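Local coordinates for protein phosphoethanolamine N-methyltransferase 1 (Haemonchus contortus, PDB 4KRG) that probably methylates phosphoethanolamine with S-adenosylmethionine as methyl donor, at an early stage of nematode phosphocholine synthesis, at residues V292-Q305 with L317-K331. Residues are numbered along the deposited sequence; the frame is centred on the assembly and turned at random.
With BOG (octyl beta-D-glucopyranoside), chain F; BOG (octyl beta-D-glucopyranoside), chain E.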
ATOM      1  N   VAL A 292      22.478  14.592  -1.180  1.00 21.71           N
ATOM      2  CA  VAL A 292      22.055  13.578  -0.215  1.00 20.25           C
ATOM      3  C   VAL A 292      23.061  13.439   0.926  1.00 25.00           C
ATOM      4  O   VAL A 292      24.009  12.664   0.833  1.00 27.79           O
ATOM      5  CB  VAL A 292      21.878  12.209  -0.890  1.00 17.09           C
ATOM      6  CG1 VAL A 292      21.271  11.208   0.082  1.00 18.13           C
ATOM      7  CG2 VAL A 292      20.989  12.334  -2.095  1.00 17.26           C
ATOM      8  N   PRO A 293      22.868  14.204   2.008  1.00 27.15           N
ATOM      9  CA  PRO A 293      23.792  14.071   3.142  1.00 28.36           C
ATOM     10  C   PRO A 293      23.672  12.695   3.799  1.00 25.35           C
ATOM     11  O   PRO A 293      22.633  12.042   3.674  1.00 24.57           O
ATOM     12  CB  PRO A 293      23.320  15.161   4.106  1.00 29.17           C
ATOM     13  CG  PRO A 293      22.575  16.140   3.245  1.00 29.24           C
ATOM     14  CD  PRO A 293      21.897  15.293   2.209  1.00 28.47           C
ATOM     15  N   LYS A 294      24.723  12.253   4.483  1.00 23.23           N
ATOM     16  CA  LYS A 294      24.688  10.952   5.144  1.00 21.87           C
ATOM     17  C   LYS A 294      23.579  10.901   6.187  1.00 21.76           C
ATOM     18  O   LYS A 294      23.362  11.867   6.921  1.00 26.74           O
ATOM     19  CB  LYS A 294      26.032  10.642   5.793  1.00 23.42           C
ATOM     20  CG  LYS A 294      27.171  10.521   4.797  1.00 27.45           C
ATOM     21  CD  LYS A 294      28.496  10.385   5.509  1.00 34.66           C
ATOM     22  CE  LYS A 294      29.632  10.222   4.533  1.00 38.83           C
ATOM     23  NZ  LYS A 294      30.926  10.283   5.258  1.00 44.92           N
ATOM     24  N   ASN A 295      22.872   9.777   6.229  1.00 16.70           N
ATOM     25  CA  ASN A 295      21.759   9.565   7.163  1.00 20.23           C
ATOM     26  C   ASN A 295      20.556  10.506   6.955  1.00 21.73           C
ATOM     27  O   ASN A 295      19.722  10.666   7.844  1.00 21.78           O
ATOM     28  CB  ASN A 295      22.248   9.604   8.622  1.00 22.86           C
ATOM     29  CG  ASN A 295      21.226   9.043   9.601  1.00 23.51           C
ATOM     30  OD1 ASN A 295      20.594   8.014   9.340  1.00 26.59           O
ATOM     31  ND2 ASN A 295      21.036   9.735  10.718  1.00 20.68           N
ATOM     32  N   SER A 296      20.453  11.112   5.776  1.00 19.34           N
ATOM     33  CA  SER A 296      19.285  11.922   5.450  1.00 19.25           C
ATOM     34  C   SER A 296      18.153  11.022   4.952  1.00 20.88           C
ATOM     35  O   SER A 296      18.360   9.829   4.736  1.00 22.58           O
ATOM     36  CB  SER A 296      19.639  12.968   4.401  1.00 21.27           C
ATOM     37  OG  SER A 296      20.098  12.350   3.224  1.00 24.89           O
ATOM     38  N   THR A 297      16.953  11.580   4.799  1.00 17.46           N
ATOM     39  CA  THR A 297      15.856  10.853   4.168  1.00 14.93           C
ATOM     40  C   THR A 297      15.512  11.502   2.828  1.00 13.45           C
ATOM     41  O   THR A 297      15.137  12.667   2.770  1.00 15.40           O
ATOM     42  CB  THR A 297      14.603  10.785   5.068  1.00 16.53           C
ATOM     43  OG1 THR A 297      14.937  10.143   6.307  1.00 18.40           O
ATOM     44  CG2 THR A 297      13.508   9.985   4.385  1.00 17.32           C
ATOM     45  N   ALA A 298      15.668  10.742   1.754  1.00 14.22           N
ATOM     46  CA  ALA A 298      15.379  11.226   0.410  1.00 16.35           C
ATOM     47  C   ALA A 298      13.936  10.909   0.023  1.00 15.15           C
ATOM     48  O   ALA A 298      13.417   9.846   0.348  1.00 16.69           O
ATOM     49  CB  ALA A 298      16.332  10.585  -0.588  1.00 16.10           C
ATOM     50  N   TYR A 299      13.291  11.829  -0.680  1.00 15.00           N
ATOM     51  CA  TYR A 299      11.972  11.570  -1.231  1.00 13.32           C
ATOM     52  C   TYR A 299      12.165  11.198  -2.692  1.00 14.08           C
ATOM     53  O   TYR A 299      12.732  11.969  -3.458  1.00 15.57           O
ATOM     54  CB  TYR A 299      11.097  12.815  -1.090  1.00 16.49           C
ATOM     55  CG  TYR A 299       9.675  12.683  -1.608  1.00 18.63           C
ATOM     56  CD1 TYR A 299       8.693  12.037  -0.861  1.00 17.57           C
ATOM     57  CD2 TYR A 299       9.309  13.244  -2.823  1.00 17.13           C
ATOM     58  CE1 TYR A 299       7.391  11.932  -1.329  1.00 14.42           C
ATOM     59  CE2 TYR A 299       8.019  13.147  -3.292  1.00 16.97           C
ATOM     60  CZ  TYR A 299       7.063  12.492  -2.542  1.00 14.53           C
ATOM     61  OH  TYR A 299       5.783  12.410  -3.022  1.00 13.97           O
ATOM     62  N   VAL A 300      11.723  10.007  -3.069  1.00 12.11           N
ATOM     63  CA  VAL A 300      11.886   9.536  -4.442  1.00 17.36           C
ATOM     64  C   VAL A 300      10.528   9.312  -5.104  1.00 16.48           C
ATOM     65  O   VAL A 300       9.634   8.712  -4.515  1.00 18.60           O
ATOM     66  CB  VAL A 300      12.753   8.253  -4.495  1.00 13.87           C
ATOM     67  CG1 VAL A 300      12.692   7.601  -5.881  1.00 12.26           C
ATOM     68  CG2 VAL A 300      14.188   8.568  -4.119  1.00 14.74           C
ATOM     69  N   PHE A 301      10.372   9.812  -6.326  1.00 13.81           N
ATOM     70  CA  PHE A 301       9.093   9.734  -7.024  1.00 12.93           C
ATOM     71  C   PHE A 301       9.314   9.126  -8.410  1.00 15.36           C
ATOM     72  O   PHE A 301      10.042   9.683  -9.221  1.00 16.29           O
ATOM     73  CB  PHE A 301       8.478  11.140  -7.122  1.00 13.23           C
ATOM     74  CG  PHE A 301       7.181  11.206  -7.902  1.00 15.21           C
ATOM     75  CD1 PHE A 301       5.986  10.808  -7.330  1.00 16.48           C
ATOM     76  CD2 PHE A 301       7.158  11.710  -9.194  1.00 16.85           C
ATOM     77  CE1 PHE A 301       4.806  10.881  -8.042  1.00 18.26           C
ATOM     78  CE2 PHE A 301       5.985  11.790  -9.904  1.00 15.57           C
ATOM     79  CZ  PHE A 301       4.809  11.372  -9.332  1.00 17.43           C
ATOM     80  N   THR A 302       8.705   7.969  -8.671  1.00 13.54           N
ATOM     81  CA  THR A 302       8.878   7.285  -9.960  1.00 16.25           C
ATOM     82  C   THR A 302       7.545   6.774 -10.527  1.00 16.49           C
ATOM     83  O   THR A 302       7.110   5.669 -10.202  1.00 16.81           O
ATOM     84  CB  THR A 302       9.896   6.124  -9.859  1.00 14.36           C
ATOM     85  OG1 THR A 302       9.448   5.179  -8.883  1.00 15.53           O
ATOM     86  CG2 THR A 302      11.261   6.636  -9.453  1.00 12.98           C
ATOM     87  N   PRO A 303       6.896   7.583 -11.384  1.00 16.57           N
ATOM     88  CA  PRO A 303       5.580   7.216 -11.922  1.00 16.62           C
ATOM     89  C   PRO A 303       5.659   6.149 -13.012  1.00 19.96           C
ATOM     90  O   PRO A 303       4.652   5.486 -13.277  1.00 21.42           O
ATOM     91  CB  PRO A 303       5.074   8.526 -12.517  1.00 17.38           C
ATOM     92  CG  PRO A 303       6.321   9.267 -12.888  1.00 16.41           C
ATOM     93  CD  PRO A 303       7.311   8.930 -11.813  1.00 15.21           C
ATOM     94  N   ARG A 304       6.829   6.002 -13.632  1.00 18.86           N
ATOM     95  CA  ARG A 304       7.046   5.005 -14.684  1.00 17.65           C
ATOM     96  C   ARG A 304       5.976   5.067 -15.769  1.00 18.79           C
ATOM     97  O   ARG A 304       5.290   4.080 -16.031  1.00 18.97           O
ATOM     98  CB  ARG A 304       7.109   3.595 -14.090  1.00 18.07           C
ATOM     99  CG  ARG A 304       8.189   3.412 -13.023  1.00 16.84           C
ATOM    100  CD  ARG A 304       8.029   2.069 -12.345  1.00 17.66           C
ATOM    101  NE  ARG A 304       8.819   1.943 -11.127  1.00 17.60           N
ATOM    102  CZ  ARG A 304       9.583   0.894 -10.844  1.00 20.50           C
ATOM    103  NH1 ARG A 304       9.658  -0.116 -11.696  1.00 21.09           N
ATOM    104  NH2 ARG A 304      10.265   0.856  -9.713  1.00 22.72           N
ATOM    105  N   GLN A 305       5.840   6.231 -16.394  1.00 18.38           N
ATOM    106  CA  GLN A 305       4.854   6.415 -17.446  1.00 16.97           C
ATOM    107  C   GLN A 305       5.385   5.988 -18.810  1.00 17.80           C
ATOM    108  O   GLN A 305       4.777   5.168 -19.495  1.00 18.45           O
ATOM    109  CB  GLN A 305       4.381   7.865 -17.514  1.00 16.85           C
ATOM    110  CG  GLN A 305       3.402   8.078 -18.648  1.00 21.10           C
ATOM    111  CD  GLN A 305       3.011   9.521 -18.853  1.00 27.35           C
ATOM    112  OE1 GLN A 305       1.845   9.885 -18.689  1.00 33.29           O
ATOM    113  NE2 GLN A 305       3.977  10.352 -19.245  1.00 26.80           N
ATOM    114  N   LEU A 317      20.729   4.068  -4.036  1.00 17.73           N
ATOM    115  CA  LEU A 317      20.753   5.378  -3.413  1.00 16.51           C
ATOM    116  C   LEU A 317      21.059   5.243  -1.926  1.00 16.39           C
ATOM    117  O   LEU A 317      22.026   5.809  -1.440  1.00 18.57           O
ATOM    118  CB  LEU A 317      19.419   6.085  -3.617  1.00 17.26           C
ATOM    119  CG  LEU A 317      19.413   7.566  -3.260  1.00 19.64           C
ATOM    120  CD1 LEU A 317      20.383   8.310  -4.141  1.00 22.18           C
ATOM    121  CD2 LEU A 317      18.015   8.141  -3.423  1.00 21.42           C
ATOM    122  N   ALA A 318      20.244   4.470  -1.217  1.00 16.37           N
ATOM    123  CA  ALA A 318      20.452   4.246   0.208  1.00 16.68           C
ATOM    124  C   ALA A 318      21.829   3.664   0.521  1.00 20.82           C
ATOM    125  O   ALA A 318      22.442   4.002   1.533  1.00 22.44           O
ATOM    126  CB  ALA A 318      19.374   3.345   0.757  1.00 15.46           C
ATOM    127  N   GLU A 319      22.312   2.772  -0.335  1.00 18.05           N
ATOM    128  CA  GLU A 319      23.612   2.147  -0.099  1.00 19.31           C
ATOM    129  C   GLU A 319      24.753   3.139  -0.245  1.00 17.71           C
ATOM    130  O   GLU A 319      25.590   3.271   0.645  1.00 22.88           O
ATOM    131  CB  GLU A 319      23.846   0.968  -1.044  1.00 19.58           C
ATOM    132  CG  GLU A 319      25.220   0.342  -0.842  1.00 26.59           C
ATOM    133  CD  GLU A 319      25.561  -0.715  -1.867  1.00 34.85           C
ATOM    134  OE1 GLU A 319      24.999  -0.673  -2.982  1.00 35.39           O
ATOM    135  OE2 GLU A 319      26.402  -1.586  -1.555  1.00 39.76           O
ATOM    136  N   LYS A 320      24.782   3.836  -1.376  1.00 16.74           N
ATOM    137  CA  LYS A 320      25.896   4.712  -1.708  1.00 20.06           C
ATOM    138  C   LYS A 320      25.950   5.981  -0.867  1.00 21.03           C
ATOM    139  O   LYS A 320      27.027   6.508  -0.619  1.00 23.61           O
ATOM    140  CB  LYS A 320      25.876   5.064  -3.197  1.00 21.64           C
ATOM    141  CG  LYS A 320      26.250   3.915  -4.116  1.00 24.21           C
ATOM    142  CD  LYS A 320      27.699   3.478  -3.907  1.00 28.16           C
ATOM    143  CE  LYS A 320      28.081   2.377  -4.877  1.00 29.52           C
ATOM    144  NZ  LYS A 320      29.347   1.712  -4.473  1.00 32.37           N
ATOM    145  N   PHE A 321      24.800   6.479  -0.432  1.00 19.23           N
ATOM    146  CA  PHE A 321      24.795   7.719   0.336  1.00 21.97           C
ATOM    147  C   PHE A 321      24.431   7.543   1.806  1.00 24.00           C
ATOM    148  O   PHE A 321      24.277   8.524   2.530  1.00 26.73           O
ATOM    149  CB  PHE A 321      23.924   8.774  -0.346  1.00 21.93           C
ATOM    150  CG  PHE A 321      24.431   9.169  -1.705  1.00 23.37           C
ATOM    151  CD1 PHE A 321      25.563   9.967  -1.832  1.00 23.75           C
ATOM    152  CD2 PHE A 321      23.797   8.724  -2.856  1.00 22.24           C
ATOM    153  CE1 PHE A 321      26.043  10.323  -3.083  1.00 23.34           C
ATOM    154  CE2 PHE A 321      24.273   9.074  -4.109  1.00 25.22           C
ATOM    155  CZ  PHE A 321      25.397   9.874  -4.222  1.00 24.80           C
ATOM    156  N   THR A 322      24.342   6.288   2.239  1.00 23.00           N
ATOM    157  CA  THR A 322      24.004   5.946   3.620  1.00 22.22           C
ATOM    158  C   THR A 322      22.813   6.743   4.092  1.00 23.87           C
ATOM    159  O   THR A 322      22.865   7.379   5.143  1.00 27.30           O
ATOM    160  CB  THR A 322      25.172   6.205   4.581  1.00 26.38           C
ATOM    161  OG1 THR A 322      25.442   7.610   4.640  1.00 29.01           O
ATOM    162  CG2 THR A 322      26.408   5.470   4.108  1.00 29.36           C
ATOM    163  N   CYS A 323      21.744   6.713   3.304  1.00 23.50           N
ATOM    164  CA  CYS A 323      20.562   7.510   3.584  1.00 21.29           C
ATOM    165  C   CYS A 323      19.324   6.634   3.606  1.00 19.72           C
ATOM    166  O   CYS A 323      19.353   5.506   3.124  1.00 17.46           O
ATOM    167  CB  CYS A 323      20.394   8.595   2.518  1.00 22.30           C
ATOM    168  SG  CYS A 323      19.968   7.972   0.869  1.00 22.50           S
ATOM    169  N   ASN A 324      18.239   7.158   4.166  1.00 16.70           N
ATOM    170  CA  ASN A 324      16.960   6.471   4.122  1.00 14.71           C
ATOM    171  C   ASN A 324      16.167   6.982   2.925  1.00 15.94           C
ATOM    172  O   ASN A 324      16.355   8.118   2.497  1.00 16.91           O
ATOM    173  CB  ASN A 324      16.184   6.713   5.416  1.00 17.09           C
ATOM    174  CG  ASN A 324      17.014   6.434   6.658  1.00 19.82           C
ATOM    175  OD1 ASN A 324      17.731   5.437   6.732  1.00 18.51           O
ATOM    176  ND2 ASN A 324      16.924   7.326   7.641  1.00 22.75           N
ATOM    177  N   VAL A 325      15.291   6.154   2.373  1.00 14.39           N
ATOM    178  CA  VAL A 325      14.580   6.539   1.160  1.00 16.62           C
ATOM    179  C   VAL A 325      13.101   6.177   1.249  1.00 16.74           C
ATOM    180  O   VAL A 325      12.753   5.076   1.680  1.00 15.73           O
ATOM    181  CB  VAL A 325      15.189   5.868  -0.105  1.00 15.71           C
ATOM    182  CG1 VAL A 325      14.369   6.206  -1.345  1.00 19.43           C
ATOM    183  CG2 VAL A 325      16.638   6.272  -0.307  1.00 13.57           C
ATOM    184  N   TRP A 326      12.244   7.125   0.872  1.00 14.05           N
ATOM    185  CA  TRP A 326      10.840   6.849   0.605  1.00 14.10           C
ATOM    186  C   TRP A 326      10.584   7.033  -0.889  1.00 14.50           C
ATOM    187  O   TRP A 326      10.744   8.128  -1.423  1.00 15.51           O
ATOM    188  CB  TRP A 326       9.928   7.779   1.404  1.00 13.75           C
ATOM    189  CG  TRP A 326       8.480   7.518   1.131  1.00 13.90           C
ATOM    190  CD1 TRP A 326       7.716   8.073   0.149  1.00 13.72           C
ATOM    191  CD2 TRP A 326       7.632   6.620   1.853  1.00 13.11           C
ATOM    192  NE1 TRP A 326       6.433   7.577   0.215  1.00 14.71           N
ATOM    193  CE2 TRP A 326       6.353   6.686   1.249  1.00 15.05           C
ATOM    194  CE3 TRP A 326       7.816   5.776   2.947  1.00 14.25           C
ATOM    195  CZ2 TRP A 326       5.270   5.936   1.716  1.00 17.26           C
ATOM    196  CZ3 TRP A 326       6.743   5.035   3.409  1.00 16.90           C
ATOM    197  CH2 TRP A 326       5.484   5.118   2.792  1.00 16.93           C
ATOM    198  N   ASN A 327      10.187   5.957  -1.555  1.00 12.39           N
ATOM    199  CA  ASN A 327      10.009   5.958  -2.997  1.00 11.23           C
ATOM    200  C   ASN A 327       8.537   5.745  -3.308  1.00 13.26           C
ATOM    201  O   ASN A 327       7.963   4.705  -2.972  1.00 14.81           O
ATOM    202  CB  ASN A 327      10.866   4.844  -3.609  1.00 13.73           C
ATOM    203  CG  ASN A 327      10.813   4.793  -5.139  1.00 16.90           C
ATOM    204  OD1 ASN A 327       9.919   5.347  -5.788  1.00 16.97           O
ATOM    205  ND2 ASN A 327      11.770   4.093  -5.714  1.00 12.96           N
ATOM    206  N   VAL A 328       7.936   6.741  -3.948  1.00 13.34           N
ATOM    207  CA  VAL A 328       6.528   6.708  -4.333  1.00 14.48           C
ATOM    208  C   VAL A 328       6.386   6.048  -5.696  1.00 15.51           C
ATOM    209  O   VAL A 328       7.098   6.407  -6.632  1.00 15.39           O
ATOM    210  CB  VAL A 328       5.961   8.138  -4.445  1.00 11.57           C
ATOM    211  CG1 VAL A 328       4.478   8.107  -4.761  1.00 11.68           C
ATOM    212  CG2 VAL A 328       6.212   8.909  -3.161  1.00 13.18           C
ATOM    213  N   GLU A 329       5.480   5.078  -5.798  1.00 15.02           N
ATOM    214  CA  GLU A 329       5.131   4.456  -7.074  1.00 13.63           C
ATOM    215  C   GLU A 329       3.665   4.785  -7.368  1.00 16.64           C
ATOM    216  O   GLU A 329       2.866   4.949  -6.442  1.00 15.89           O
ATOM    217  CB  GLU A 329       5.327   2.933  -7.002  1.00 15.52           C
ATOM    218  CG  GLU A 329       6.732   2.473  -6.584  1.00 17.22           C
ATOM    219  CD  GLU A 329       7.670   2.251  -7.765  1.00 20.87           C
ATOM    220  OE1 GLU A 329       7.347   2.685  -8.892  1.00 22.29           O
ATOM    221  OE2 GLU A 329       8.739   1.634  -7.573  1.00 22.22           O
ATOM    222  N   THR A 330       3.300   4.885  -8.643  1.00 12.63           N
ATOM    223  CA  THR A 330       1.904   5.142  -8.998  1.00 15.40           C
ATOM    224  C   THR A 330       1.287   4.013  -9.824  1.00 17.12           C
ATOM    225  O   THR A 330       0.091   4.025 -10.100  1.00 16.44           O
ATOM    226  CB  THR A 330       1.717   6.480  -9.741  1.00 17.10           C
ATOM    227  OG1 THR A 330       2.337   6.406 -11.030  1.00 19.79           O
ATOM    228  CG2 THR A 330       2.325   7.620  -8.951  1.00 16.63           C
ATOM    229  N   LYS A 331       2.109   3.045 -10.217  1.00 17.99           N
ATOM    230  CA  LYS A 331       1.623   1.880 -10.954  1.00 19.43           C
ATOM    231  C   LYS A 331       1.577   0.655 -10.037  1.00 18.85           C
ATOM    232  O   LYS A 331       2.621   0.172  -9.595  1.00 17.49           O
ATOM    233  CB  LYS A 331       2.523   1.596 -12.161  1.00 21.23           C
ATOM    234  CG  LYS A 331       2.793   2.796 -13.062  1.00 23.14           C
ATOM    235  CD  LYS A 331       1.770   2.906 -14.190  1.00 26.15           C
ATOM    236  CE  LYS A 331       2.211   3.893 -15.273  1.00 22.06           C
ATOM    237  NZ  LYS A 331       2.259   5.302 -14.797  1.00 20.05           N
TER
HETATM  238  C1  BOG F 504      29.161   7.848  -3.332  1.00130.70           C
HETATM  239  O1  BOG F 504      29.216   7.186  -4.553  1.00130.37           O
HETATM  240  C2  BOG F 504      29.982   7.087  -2.308  1.00130.55           C
HETATM  241  O2  BOG F 504      29.368   5.824  -2.080  1.00130.10           O
HETATM  242  C3  BOG F 504      30.111   7.823  -1.018  1.00130.81           C
HETATM  243  O3  BOG F 504      31.032   7.091  -0.158  1.00131.09           O
HETATM  244  C4  BOG F 504      30.609   9.218  -1.208  1.00130.57           C
HETATM  245  O4  BOG F 504      30.554   9.939   0.042  1.00130.53           O
HETATM  246  C5  BOG F 504      29.780   9.982  -2.229  1.00130.59           C
HETATM  247  O5  BOG F 504      29.647   9.250  -3.508  1.00130.83           O
HETATM  248  C6  BOG F 504      30.429  11.271  -2.484  1.00130.44           C
HETATM  249  O6  BOG F 504      29.527  12.296  -2.177  1.00130.08           O
HETATM  250  C1' BOG F 504      27.954   7.123  -5.224  1.00130.26           C
HETATM  251  C2' BOG F 504      28.046   6.208  -6.481  1.00 45.02           C
HETATM  252  C3' BOG F 504      26.805   6.329  -7.362  1.00 43.83           C
HETATM  253  C4' BOG F 504      25.531   6.233  -6.785  1.00 42.56           C
HETATM  254  C5' BOG F 504      24.315   7.019  -7.364  1.00 43.49           C
HETATM  255  C6' BOG F 504      23.083   6.123  -7.560  1.00 43.78           C
HETATM  256  C7' BOG F 504      21.819   6.890  -8.028  1.00 22.10           C
HETATM  257  C8' BOG F 504      20.558   6.231  -7.579  1.00 22.80           C
HETATM  258  C1  BOG E 503      11.717  13.672   8.218  1.00 18.49           C
HETATM  259  O1  BOG E 503      10.748  12.713   7.997  1.00 18.22           O
HETATM  260  C2  BOG E 503      11.394  14.498   9.447  1.00 18.14           C
HETATM  261  O2  BOG E 503      10.196  15.220   9.206  1.00 19.41           O
HETATM  262  C3  BOG E 503      12.502  15.452   9.739  1.00 21.18           C
HETATM  263  O3  BOG E 503      12.206  16.189  10.958  1.00 24.13           O
HETATM  264  C4  BOG E 503      13.814  14.749   9.874  1.00 21.53           C
HETATM  265  O4  BOG E 503      14.879  15.699  10.080  1.00 22.18           O
HETATM  266  C5  BOG E 503      14.114  13.925   8.631  1.00 19.98           C
HETATM  267  O5  BOG E 503      13.020  12.978   8.366  1.00 18.40           O
HETATM  268  C6  BOG E 503      15.352  13.162   8.796  1.00 19.16           C
HETATM  269  O6  BOG E 503      16.095  13.301   7.626  1.00 24.76           O
HETATM  270  C1' BOG E 503      10.552  12.439   6.611  1.00 16.56           C
HETATM  271  C2' BOG E 503       9.415  11.390   6.496  1.00 17.13           C
HETATM  272  C3' BOG E 503       9.718  10.133   7.293  1.00 16.51           C
HETATM  273  C4' BOG E 503       9.844   8.901   6.642  1.00 16.44           C
HETATM  274  C5' BOG E 503      10.820   7.843   7.229  1.00 30.34           C
HETATM  275  C6' BOG E 503      10.743   6.483   6.522  1.00 29.96           C
HETATM  276  C7' BOG E 503      11.748   6.331   5.354  1.00 31.31           C
HETATM  277  C8' BOG E 503      12.837   5.371   5.689  1.00 30.69           C
HETATM  278  O   HOH W   1      25.683  10.815   1.935  1.00 17.55           O
HETATM  279  O   HOH W   2      20.610   6.422   6.927  1.00 18.72           O
HETATM  280  O   HOH W   3      18.350   6.530  10.700  1.00 20.08           O
HETATM  281  O   HOH W   4      14.057   7.954   7.730  1.00 20.64           O
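Ala298 and Val300 form a shallow floor for Leu317 in a beta-alpha-beta unit of the C-terminal half of the chain, where helix 314-321 joins the parallel strands 297-302 and 324-329. The strands run at 20°, stitched by alternating backbone bonds from Asn324 N to Ser296 O through to Thr302 N to Val328 O; strand 372-378 pairs along the other edge of 297-302. The small methyl of Ala298 leaves a dip, and Leu317 CD2 settles over it, 4.1 Å from Ala298 CB. Val300 is the neighbouring bump: with its CG1 opposite the backbone N (chi1 169°) and directed to the Asn327 side chain, CG2 closes a three-way cluster with Leu317 and Val325, 3.6 Å from Val325 CG1. On the reverse face the bump is Val328: its CG2 sits against the outer part of Tyr299, 3.5 Å from Tyr299 OH, while its CB reaches to 3.9 Å from Phe301 CD1. Tyr299 OH is hydrogen-bonded to Ser361 of helix 358-367, and Trp326 CD1 approaches Tyr299 CE1, the two side chains crossing at a slant. Where the helix gives way to the second strand, Val292 CG1 drops into a notch between Phe321 CB and Cys323 SG, 3.6 Å from the sulfur. The Phe321 ring and, a helical turn earlier, Leu317 CD1 lie against the octyl tail of the chain F octyl glucoside. At the C-terminal ends of the strands, Glu329 receives Arg304 in a two-pronged salt bridge, NE toward OE1 and NH2 toward OE2, though both hydrogen bonds are bent and weak; Ser338 OG also binds OE2. Lys331, bent at chi2 and chi4, swings across beside the Pro303 and Arg304 carbonyls, and its NZ donates to Pro303 O at 2.8 Å, tilted 33° from the carbonyl plane.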